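Local coordinates for single-stranded DNA specific exonuclease RecJ (PDB 2ZXR), which degrades single-stranded DNA exonucleolytically in the 5' to 3' direction with the help of divalent metal ions and shows no detectable activity on single-stranded RNA, at residues A[214-219]-A[262-267]; A[193-198]-A[205-210]; A[36-41]-A[458-463]. One frame throughout, in Å; residues are numbered along the deposited sequence.

Contact 1. Residues A[214-219]-A[262-267]; sequences AAVGTI and VEVAFR
Ile219 lies across Val264 with the two side chains at about a right angle, and this overlap is the heart of the crossing between helix 211-220 and helix 261-277. Its CG2 methyl comes to 3.8 Å from Val264 CG1 and touches Ala265 CB equally closely, filling the step between two successive residues of the other helix. The longer branch runs alongside the valine: with CG1 anti to the carbonyl carbon of Ile219 (chi1 -68°) and the chain extended beyond it, CD1 arrives 3.8 Å from Val264 CB and also meets the CG2 methyl, so both branches of Ile219 lean on the same side of Val264.

With chi1 at 174°, which sets CG1 opposite the backbone N, Val264 sends this methyl to the preceding turn of the partner helix. There it settles 4.0 Å from Val216 CA, with the two methyls of Val216 only slightly farther off. No hydrogen bond crosses the interface; it is apolar packing of two valines, an isoleucine and an alanine, and the helix axes stand 9.4 Å apart at a crossing angle of -65°. On the far side of helix 211-220, Thr218 OG1 donates a hydrogen bond to Ala214 O at 2.7 Å. That carbonyl also takes the backbone N-H of Thr218, the two donors coming from opposite faces of its plane.

Leu237 of helix 227-239 touches Val264, and Thr87 of helix 83-98 touches Val216, which ties the pair into a larger helical cluster. Asp221, a ligand of the bound magnesium, follows two residues after Ile219. The arrangement is a steep helix-helix crossing in the all-helical part of the chain that follows the parallel sheet of the DHH-family domain, with the Ile219 side chain about 11 Å from the magnesium.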
loop_
_atom_site.group_PDB
_atom_site.type_symbol
_atom_site.label_atom_id
_atom_site.label_comp_id
_atom_site.label_asym_id
_atom_site.label_seq_id
_atom_site.Cartn_x
_atom_site.Cartn_y
_atom_site.Cartn_z
ATOM N N ALA A 214 18.243 0.077 10.687
ATOM C CA ALA A 214 17.755 1.164 9.836
ATOM C C ALA A 214 16.465 0.790 9.088
ATOM O O ALA A 214 15.569 1.626 8.930
ATOM C CB ALA A 214 18.866 1.586 8.820
ATOM N N ALA A 215 16.399 -0.454 8.612
ATOM C CA ALA A 215 15.213 -0.968 7.904
ATOM C C ALA A 215 14.004 -1.024 8.849
ATOM O O ALA A 215 12.883 -0.671 8.464
ATOM C CB ALA A 215 15.491 -2.387 7.332
ATOM N N VAL A 216 14.230 -1.482 10.081
ATOM C CA VAL A 216 13.136 -1.546 11.054
ATOM C C VAL A 216 12.576 -0.132 11.294
ATOM O O VAL A 216 11.348 0.071 11.337
ATOM C CB VAL A 216 13.606 -2.200 12.415
ATOM C CG1 VAL A 216 12.519 -2.024 13.499
ATOM C CG2 VAL A 216 13.880 -3.731 12.204
ATOM N N GLY A 217 13.455 0.861 11.443
ATOM C CA GLY A 217 12.946 2.217 11.652
ATOM C C GLY A 217 12.192 2.744 10.428
ATOM O O GLY A 217 11.174 3.429 10.544
ATOM N N THR A 218 12.712 2.440 9.243
ATOM C CA THR A 218 12.122 2.865 7.961
ATOM C C THR A 218 10.696 2.311 7.798
ATOM O O THR A 218 9.758 3.032 7.454
ATOM C CB THR A 218 13.028 2.367 6.809
ATOM O OG1 THR A 218 14.326 2.958 6.969
ATOM C CG2 THR A 218 12.448 2.729 5.424
ATOM N N ILE A 219 10.546 1.020 8.053
ATOM C CA ILE A 219 9.243 0.377 7.961
ATOM C C ILE A 219 8.293 0.955 9.032
ATOM O O ILE A 219 7.157 1.328 8.745
ATOM C CB ILE A 219 9.401 -1.164 8.113
ATOM C CG1 ILE A 219 10.140 -1.728 6.879
ATOM C CG2 ILE A 219 8.042 -1.806 8.287
ATOM C CD1 ILE A 219 10.560 -3.235 7.002
ATOM N N VAL A 262 6.253 -6.991 6.237
ATOM C CA VAL A 262 4.976 -6.986 6.943
ATOM C C VAL A 262 5.100 -7.528 8.367
ATOM O O VAL A 262 4.367 -7.123 9.259
ATOM C CB VAL A 262 3.886 -7.803 6.170
ATOM C CG1 VAL A 262 4.212 -9.288 6.216
ATOM C CG2 VAL A 262 2.501 -7.560 6.794
ATOM N N GLU A 263 6.026 -8.446 8.592
ATOM C CA GLU A 263 6.215 -8.961 9.941
ATOM C C GLU A 263 6.849 -7.846 10.814
ATOM O O GLU A 263 6.517 -7.714 12.002
ATOM C CB GLU A 263 7.076 -10.235 9.898
ATOM C CG GLU A 263 6.416 -11.369 9.074
ATOM C CD GLU A 263 7.388 -12.502 8.735
ATOM O OE1 GLU A 263 8.568 -12.225 8.430
ATOM O OE2 GLU A 263 6.974 -13.676 8.762
ATOM N N VAL A 264 7.738 -7.036 10.217
ATOM C CA VAL A 264 8.364 -5.916 10.937
ATOM C C VAL A 264 7.278 -4.876 11.311
ATOM O O VAL A 264 7.187 -4.411 12.451
ATOM C CB VAL A 264 9.428 -5.191 10.061
ATOM C CG1 VAL A 264 9.949 -3.935 10.786
ATOM C CG2 VAL A 264 10.591 -6.146 9.750
ATOM N N ALA A 265 6.439 -4.556 10.338
ATOM C CA ALA A 265 5.381 -3.567 10.497
ATOM C C ALA A 265 4.318 -3.933 11.544
ATOM O O ALA A 265 3.888 -3.097 12.340
ATOM C CB ALA A 265 4.710 -3.312 9.135
ATOM N N PHE A 266 3.901 -5.185 11.544
ATOM C CA PHE A 266 2.872 -5.621 12.464
ATOM C C PHE A 266 3.317 -6.386 13.693
ATOM O O PHE A 266 2.520 -6.557 14.621
ATOM C CB PHE A 266 1.822 -6.442 11.695
ATOM C CG PHE A 266 0.980 -5.605 10.768
ATOM C CD1 PHE A 266 -0.228 -5.075 11.196
ATOM C CD2 PHE A 266 1.427 -5.299 9.484
ATOM C CE1 PHE A 266 -0.975 -4.252 10.353
ATOM C CE2 PHE A 266 0.697 -4.486 8.640
ATOM C CZ PHE A 266 -0.505 -3.959 9.069
ATOM N N ARG A 267 4.551 -6.864 13.726
ATOM C CA ARG A 267 4.971 -7.620 14.907
ATOM C C ARG A 267 6.163 -7.058 15.653
ATOM O O ARG A 267 6.166 -6.986 16.887
ATOM C CB ARG A 267 5.231 -9.081 14.513
ATOM C CG ARG A 267 3.967 -9.742 13.975
ATOM C CD ARG A 267 4.162 -11.178 13.491
ATOM N NE ARG A 267 2.840 -11.794 13.389
ATOM C CZ ARG A 267 2.496 -12.718 12.504
ATOM N NH1 ARG A 267 3.382 -13.159 11.605
ATOM N NH2 ARG A 267 1.261 -13.204 12.523
#

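Contact 2. Residues A[193-198]-A[205-210]; sequences LLLWAL and PPPLEY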
loop_
_atom_site.group_PDB
_atom_site.type_symbol
_atom_site.label_atom_id
_atom_site.label_comp_id
_atom_site.label_asym_id
_atom_site.label_seq_id
_atom_site.Cartn_x
_atom_site.Cartn_y
_atom_site.Cartn_z
ATOM N N LEU A 193 22.761 7.022 7.249
ATOM C CA LEU A 193 23.530 7.744 6.238
ATOM C C LEU A 193 24.671 8.520 6.886
ATOM O O LEU A 193 25.786 8.541 6.361
ATOM C CB LEU A 193 22.621 8.690 5.450
ATOM C CG LEU A 193 21.674 7.932 4.512
ATOM C CD1 LEU A 193 20.551 8.842 4.018
ATOM C CD2 LEU A 193 22.491 7.351 3.355
ATOM N N LEU A 194 24.381 9.138 8.035
ATOM C CA LEU A 194 25.362 9.905 8.790
ATOM C C LEU A 194 26.500 9.008 9.256
ATOM O O LEU A 194 27.675 9.376 9.123
ATOM C CB LEU A 194 24.707 10.570 10.006
ATOM C CG LEU A 194 25.603 11.458 10.888
ATOM C CD1 LEU A 194 26.197 12.589 10.038
ATOM C CD2 LEU A 194 24.782 12.056 12.061
ATOM N N LEU A 195 26.180 7.844 9.827
ATOM C CA LEU A 195 27.243 6.943 10.262
ATOM C C LEU A 195 28.088 6.558 9.026
ATOM O O LEU A 195 29.315 6.454 9.094
ATOM C CB LEU A 195 26.659 5.671 10.905
ATOM C CG LEU A 195 27.684 4.599 11.324
ATOM C CD1 LEU A 195 28.640 5.181 12.349
ATOM C CD2 LEU A 195 26.966 3.375 11.874
ATOM N N TRP A 196 27.413 6.361 7.893
ATOM C CA TRP A 196 28.072 5.970 6.644
ATOM C C TRP A 196 29.008 7.093 6.141
ATOM O O TRP A 196 30.141 6.835 5.701
ATOM C CB TRP A 196 27.004 5.649 5.596
ATOM C CG TRP A 196 27.483 4.986 4.326
ATOM C CD1 TRP A 196 28.745 5.002 3.803
ATOM C CD2 TRP A 196 26.676 4.257 3.396
ATOM N NE1 TRP A 196 28.768 4.328 2.603
ATOM C CE2 TRP A 196 27.510 3.862 2.333
ATOM C CE3 TRP A 196 25.320 3.902 3.359
ATOM C CZ2 TRP A 196 27.040 3.128 1.237
ATOM C CZ3 TRP A 196 24.850 3.166 2.260
ATOM C CH2 TRP A 196 25.715 2.790 1.218
ATOM N N ALA A 197 28.522 8.329 6.197
ATOM C CA ALA A 197 29.317 9.480 5.788
ATOM C C ALA A 197 30.591 9.535 6.642
ATOM O O ALA A 197 31.672 9.800 6.130
ATOM C CB ALA A 197 28.502 10.766 5.952
ATOM N N LEU A 198 30.462 9.279 7.940
ATOM C CA LEU A 198 31.617 9.278 8.833
ATOM C C LEU A 198 32.608 8.153 8.453
ATOM O O LEU A 198 33.822 8.351 8.473
ATOM C CB LEU A 198 31.169 9.103 10.292
ATOM C CG LEU A 198 32.297 8.968 11.333
ATOM C CD1 LEU A 198 33.161 10.236 11.350
ATOM C CD2 LEU A 198 31.709 8.708 12.711
ATOM N N PRO A 205 34.743 0.819 5.345
ATOM C CA PRO A 205 33.693 0.345 4.449
ATOM C C PRO A 205 32.297 0.738 4.941
ATOM O O PRO A 205 32.119 1.145 6.098
ATOM C CB PRO A 205 33.862 -1.173 4.469
ATOM C CG PRO A 205 35.165 -1.431 5.211
ATOM C CD PRO A 205 35.287 -0.285 6.152
ATOM N N PRO A 206 31.290 0.630 4.058
ATOM C CA PRO A 206 29.889 0.948 4.369
ATOM C C PRO A 206 29.458 0.135 5.614
ATOM O O PRO A 206 29.707 -1.068 5.704
ATOM C CB PRO A 206 29.159 0.488 3.116
ATOM C CG PRO A 206 30.165 0.748 2.020
ATOM C CD PRO A 206 31.450 0.278 2.634
ATOM N N PRO A 207 28.816 0.784 6.587
ATOM C CA PRO A 207 28.361 0.119 7.817
ATOM C C PRO A 207 27.091 -0.701 7.582
ATOM O O PRO A 207 26.070 -0.446 8.218
ATOM C CB PRO A 207 28.098 1.292 8.745
ATOM C CG PRO A 207 27.471 2.275 7.802
ATOM C CD PRO A 207 28.397 2.201 6.575
ATOM N N LEU A 208 27.158 -1.678 6.680
ATOM C CA LEU A 208 26.003 -2.492 6.340
ATOM C C LEU A 208 25.396 -3.317 7.484
ATOM O O LEU A 208 24.206 -3.630 7.439
ATOM C CB LEU A 208 26.329 -3.406 5.141
ATOM C CG LEU A 208 26.783 -2.664 3.871
ATOM C CD1 LEU A 208 26.827 -3.620 2.697
ATOM C CD2 LEU A 208 25.812 -1.540 3.557
ATOM N N GLU A 209 26.184 -3.666 8.498
ATOM C CA GLU A 209 25.628 -4.432 9.602
ATOM C C GLU A 209 24.591 -3.607 10.400
ATOM O O GLU A 209 23.894 -4.149 11.238
ATOM C CB GLU A 209 26.748 -4.983 10.520
ATOM C CG GLU A 209 27.422 -3.951 11.406
ATOM C CD GLU A 209 28.600 -4.497 12.215
ATOM O OE1 GLU A 209 28.496 -5.626 12.755
ATOM O OE2 GLU A 209 29.635 -3.775 12.336
ATOM N N TYR A 210 24.452 -2.314 10.095
ATOM C CA TYR A 210 23.482 -1.439 10.784
ATOM C C TYR A 210 22.219 -1.259 9.948
ATOM O O TYR A 210 21.282 -0.533 10.338
ATOM C CB TYR A 210 24.106 -0.059 11.032
ATOM C CG TYR A 210 25.209 -0.080 12.051
ATOM C CD1 TYR A 210 24.924 0.100 13.390
ATOM C CD2 TYR A 210 26.548 -0.311 11.670
ATOM C CE1 TYR A 210 25.925 0.059 14.354
ATOM C CE2 TYR A 210 27.566 -0.357 12.627
ATOM C CZ TYR A 210 27.242 -0.169 13.971
ATOM O OH TYR A 210 28.201 -0.216 14.954
#
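Helix 187-201 runs past the loop that follows it, where Pro205, Pro206 and Pro207 lead into a 3-10 turn at 208-210; the backbones come nearest at Trp196 and Pro206, whose CA atoms are 5.8 Å apart. Pro207 is the centre of an inverse gamma turn, and its carbonyl O accepts the N-H of Tyr210 while lying in the plane of the tyrosine ring at its edge.

One face of the Trp196 indole receives both prolines. Pro207 CD and Pro206 CA make CH-pi contacts over the five-membered ring, the former 3.7 Å from Trp196 CG; Pro206 CB packs toward the rim, 3.8 Å from Trp196 CE2. Leu195 serves the other end of the loop. Its chi1 of 176° sets CG opposite the backbone N and sends CD2 to the Tyr210 face, where this methyl stands over the ring centre, 3.8 Å from the centroid and 12° off the normal. The same methyl is 3.9 Å from Pro207 CB.

Among the neighbouring elements, Leu195 and Tyr210 also touch helix 83-98 through Ile91 and Arg94, and Tyr210 meets the ring of Trp245. The contact therefore folds the connection between helices 187-201 and 211-220 back along the first of them.

Contact 3. Residues A[36-41]-A[458-463]; sequences WHRGFR and PEPLFL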
loop_
_atom_site.group_PDB
_atom_site.type_symbol
_atom_site.label_atom_id
_atom_site.label_comp_id
_atom_site.label_asym_id
_atom_site.label_seq_id
_atom_site.Cartn_x
_atom_site.Cartn_y
_atom_site.Cartn_z
ATOM N N TRP A 36 5.082 -1.682 -14.438
ATOM C CA TRP A 36 4.944 -0.444 -15.207
ATOM C C TRP A 36 4.328 0.668 -14.353
ATOM O O TRP A 36 4.808 1.807 -14.361
ATOM C CB TRP A 36 4.090 -0.651 -16.455
ATOM C CG TRP A 36 4.048 0.574 -17.346
ATOM C CD1 TRP A 36 4.982 0.946 -18.284
ATOM C CD2 TRP A 36 3.031 1.581 -17.376
ATOM N NE1 TRP A 36 4.602 2.121 -18.894
ATOM C CE2 TRP A 36 3.412 2.534 -18.358
ATOM C CE3 TRP A 36 1.835 1.775 -16.677
ATOM C CZ2 TRP A 36 2.631 3.664 -18.653
ATOM C CZ3 TRP A 36 1.057 2.902 -16.970
ATOM C CH2 TRP A 36 1.464 3.831 -17.952
ATOM N N HIS A 37 3.281 0.333 -13.609
ATOM C CA HIS A 37 2.615 1.296 -12.744
ATOM C C HIS A 37 3.465 1.793 -11.576
ATOM O O HIS A 37 3.331 2.942 -11.172
ATOM C CB HIS A 37 1.317 0.705 -12.182
ATOM C CG HIS A 37 0.162 0.770 -13.137
ATOM N ND1 HIS A 37 -0.271 1.955 -13.701
ATOM C CD2 HIS A 37 -0.640 -0.199 -13.637
ATOM C CE1 HIS A 37 -1.286 1.709 -14.511
ATOM N NE2 HIS A 37 -1.530 0.410 -14.489
ATOM N N ARG A 38 4.314 0.925 -11.029
ATOM C CA ARG A 38 5.148 1.269 -9.887
ATOM C C ARG A 38 6.440 1.885 -10.358
ATOM O O ARG A 38 7.325 2.149 -9.555
ATOM C CB ARG A 38 5.492 0.023 -9.056
ATOM C CG ARG A 38 4.351 -0.940 -8.777
ATOM C CD ARG A 38 3.602 -0.587 -7.520
ATOM N NE ARG A 38 2.346 -1.323 -7.392
ATOM C CZ ARG A 38 2.145 -2.361 -6.587
ATOM N NH1 ARG A 38 3.127 -2.815 -5.820
ATOM N NH2 ARG A 38 0.942 -2.922 -6.529
ATOM N N GLY A 39 6.562 2.085 -11.662
ATOM C CA GLY A 39 7.769 2.677 -12.211
ATOM C C GLY A 39 8.960 1.752 -12.383
ATOM O O GLY A 39 10.070 2.233 -12.610
ATOM N N PHE A 40 8.768 0.440 -12.264
ATOM C CA PHE A 40 9.885 -0.487 -12.455
ATOM C C PHE A 40 10.019 -0.795 -13.946
ATOM O O PHE A 40 9.152 -1.442 -14.528
ATOM C CB PHE A 40 9.663 -1.787 -11.671
ATOM C CG PHE A 40 9.646 -1.598 -10.175
ATOM C CD1 PHE A 40 8.472 -1.263 -9.514
ATOM C CD2 PHE A 40 10.813 -1.741 -9.429
ATOM C CE1 PHE A 40 8.456 -1.070 -8.131
ATOM C CE2 PHE A 40 10.808 -1.552 -8.046
ATOM C CZ PHE A 40 9.628 -1.216 -7.398
ATOM N N ARG A 41 11.107 -0.334 -14.560
ATOM C CA ARG A 41 11.321 -0.540 -15.988
ATOM C C ARG A 41 12.467 -1.480 -16.350
ATOM O O ARG A 41 12.316 -2.319 -17.235
ATOM C CB ARG A 41 11.531 0.812 -16.681
ATOM C CG ARG A 41 10.409 1.816 -16.431
ATOM C CD ARG A 41 9.024 1.180 -16.593
ATOM N NE ARG A 41 7.938 2.078 -16.190
ATOM C CZ ARG A 41 7.495 3.099 -16.919
ATOM N NH1 ARG A 41 6.503 3.859 -16.464
ATOM N NH2 ARG A 41 8.038 3.353 -18.108
ATOM N N PRO A 458 1.977 -1.356 -2.394
ATOM C CA PRO A 458 1.120 -2.290 -1.669
ATOM C C PRO A 458 1.004 -3.542 -2.520
ATOM O O PRO A 458 1.232 -3.510 -3.714
ATOM C CB PRO A 458 -0.204 -1.547 -1.582
ATOM C CG PRO A 458 -0.239 -0.794 -2.852
ATOM C CD PRO A 458 1.179 -0.252 -2.960
ATOM N N GLU A 459 0.691 -4.664 -1.910
ATOM C CA GLU A 459 0.538 -5.859 -2.693
ATOM C C GLU A 459 -0.630 -5.600 -3.692
ATOM O O GLU A 459 -1.655 -4.989 -3.342
ATOM C CB GLU A 459 0.228 -7.008 -1.748
ATOM C CG GLU A 459 0.142 -8.355 -2.381
ATOM C CD GLU A 459 0.113 -9.435 -1.327
ATOM O OE1 GLU A 459 0.094 -9.096 -0.125
ATOM O OE2 GLU A 459 0.109 -10.608 -1.698
ATOM N N PRO A 460 -0.470 -6.026 -4.951
ATOM C CA PRO A 460 -1.536 -5.820 -5.949
ATOM C C PRO A 460 -2.825 -6.612 -5.690
ATOM O O PRO A 460 -2.789 -7.733 -5.154
ATOM C CB PRO A 460 -0.881 -6.262 -7.255
ATOM C CG PRO A 460 0.084 -7.280 -6.818
ATOM C CD PRO A 460 0.698 -6.684 -5.562
ATOM N N LEU A 461 -3.957 -6.030 -6.091
ATOM C CA LEU A 461 -5.249 -6.692 -5.952
ATOM C C LEU A 461 -5.827 -7.010 -7.328
ATOM O O LEU A 461 -5.794 -6.164 -8.236
ATOM C CB LEU A 461 -6.240 -5.806 -5.211
ATOM C CG LEU A 461 -5.921 -5.457 -3.767
ATOM C CD1 LEU A 461 -6.810 -4.287 -3.352
ATOM C CD2 LEU A 461 -6.122 -6.687 -2.875
ATOM N N PHE A 462 -6.346 -8.224 -7.487
ATOM C CA PHE A 462 -6.941 -8.626 -8.757
ATOM C C PHE A 462 -8.459 -8.606 -8.621
ATOM O O PHE A 462 -9.021 -8.707 -7.523
ATOM C CB PHE A 462 -6.517 -10.047 -9.184
ATOM C CG PHE A 462 -5.079 -10.158 -9.608
ATOM C CD1 PHE A 462 -4.082 -10.430 -8.677
ATOM C CD2 PHE A 462 -4.718 -9.950 -10.929
ATOM C CE1 PHE A 462 -2.734 -10.491 -9.064
ATOM C CE2 PHE A 462 -3.390 -10.003 -11.326
ATOM C CZ PHE A 462 -2.388 -10.278 -10.385
ATOM N N LEU A 463 -9.129 -8.507 -9.757
ATOM C CA LEU A 463 -10.568 -8.499 -9.744
ATOM C C LEU A 463 -11.024 -9.868 -10.207
ATOM O O LEU A 463 -10.489 -10.397 -11.171
ATOM C CB LEU A 463 -11.073 -7.419 -10.694
ATOM C CG LEU A 463 -12.577 -7.334 -10.954
ATOM C CD1 LEU A 463 -13.301 -6.808 -9.694
ATOM C CD2 LEU A 463 -12.819 -6.396 -12.145
#
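A bend at chi2 (-89°) turns the Arg38 side chain, whose CG stands anti to the carbonyl carbon (chi1 -44°), so that its guanidinium meets the backbone of 458-460. Arg38 comes at the end of helix 29-37, which closes in a Schellman motif: Gly39 has a positive phi of 80°, and two backbone bonds run back into the last turn, among them Gly39 N to Trp36 O. The segment 458-463, with prolines at 458 and 460, leads into strand 462-466, within the range of the RecJ OB domain, so the arginine joins the N-terminal part of the chain to the approach of an OB-domain strand.

Its polar target is the carbonyl of Pro458. Arg38 NH2 gives a weak, bent hydrogen bond to Pro458 O at 2.9 Å, and NH1 stands equally close to the same oxygen. The Pro458 ring lies over one face of the guanidinium, its CD above the central carbon, whereas Pro460 N lies at the edge, near the plane, 3.8 Å from Arg38 NH2. Beyond the contact, Pro460 packs on Leu447 of helix 440-447, and Leu461 is backbone hydrogen-bonded to Leu431 of strand 426-433.

On the helix side, Arg41 folds back over Trp36. Its guanidinium is laid against the indole, with Trp36 CD1 3.6 Å above the guanidinium plane, and Arg41 NH1 makes a weak bond to Trp36 O at 3.4 Å.

How the contacts relate
Contacts 1 and 2 follow one another along the chain: 205-210 leads directly into helix 211-220, which supplies residues 214-219, and their centres are 20 Å apart. They have a common neighbour in helix 83-98, where Ile91 touches both Ala214 and Leu195. Contact 1 is the one near the active site, with the Ile219 side chain about 11 Å from the bound magnesium and about 7 Å from that of Asp221; contact 2 lies away from it. Contact 3 spans 416 intervening residues that include both others, yet its nearest atoms come within about 7 Å of contact 1 and about 18 Å of contact 2, without touching either.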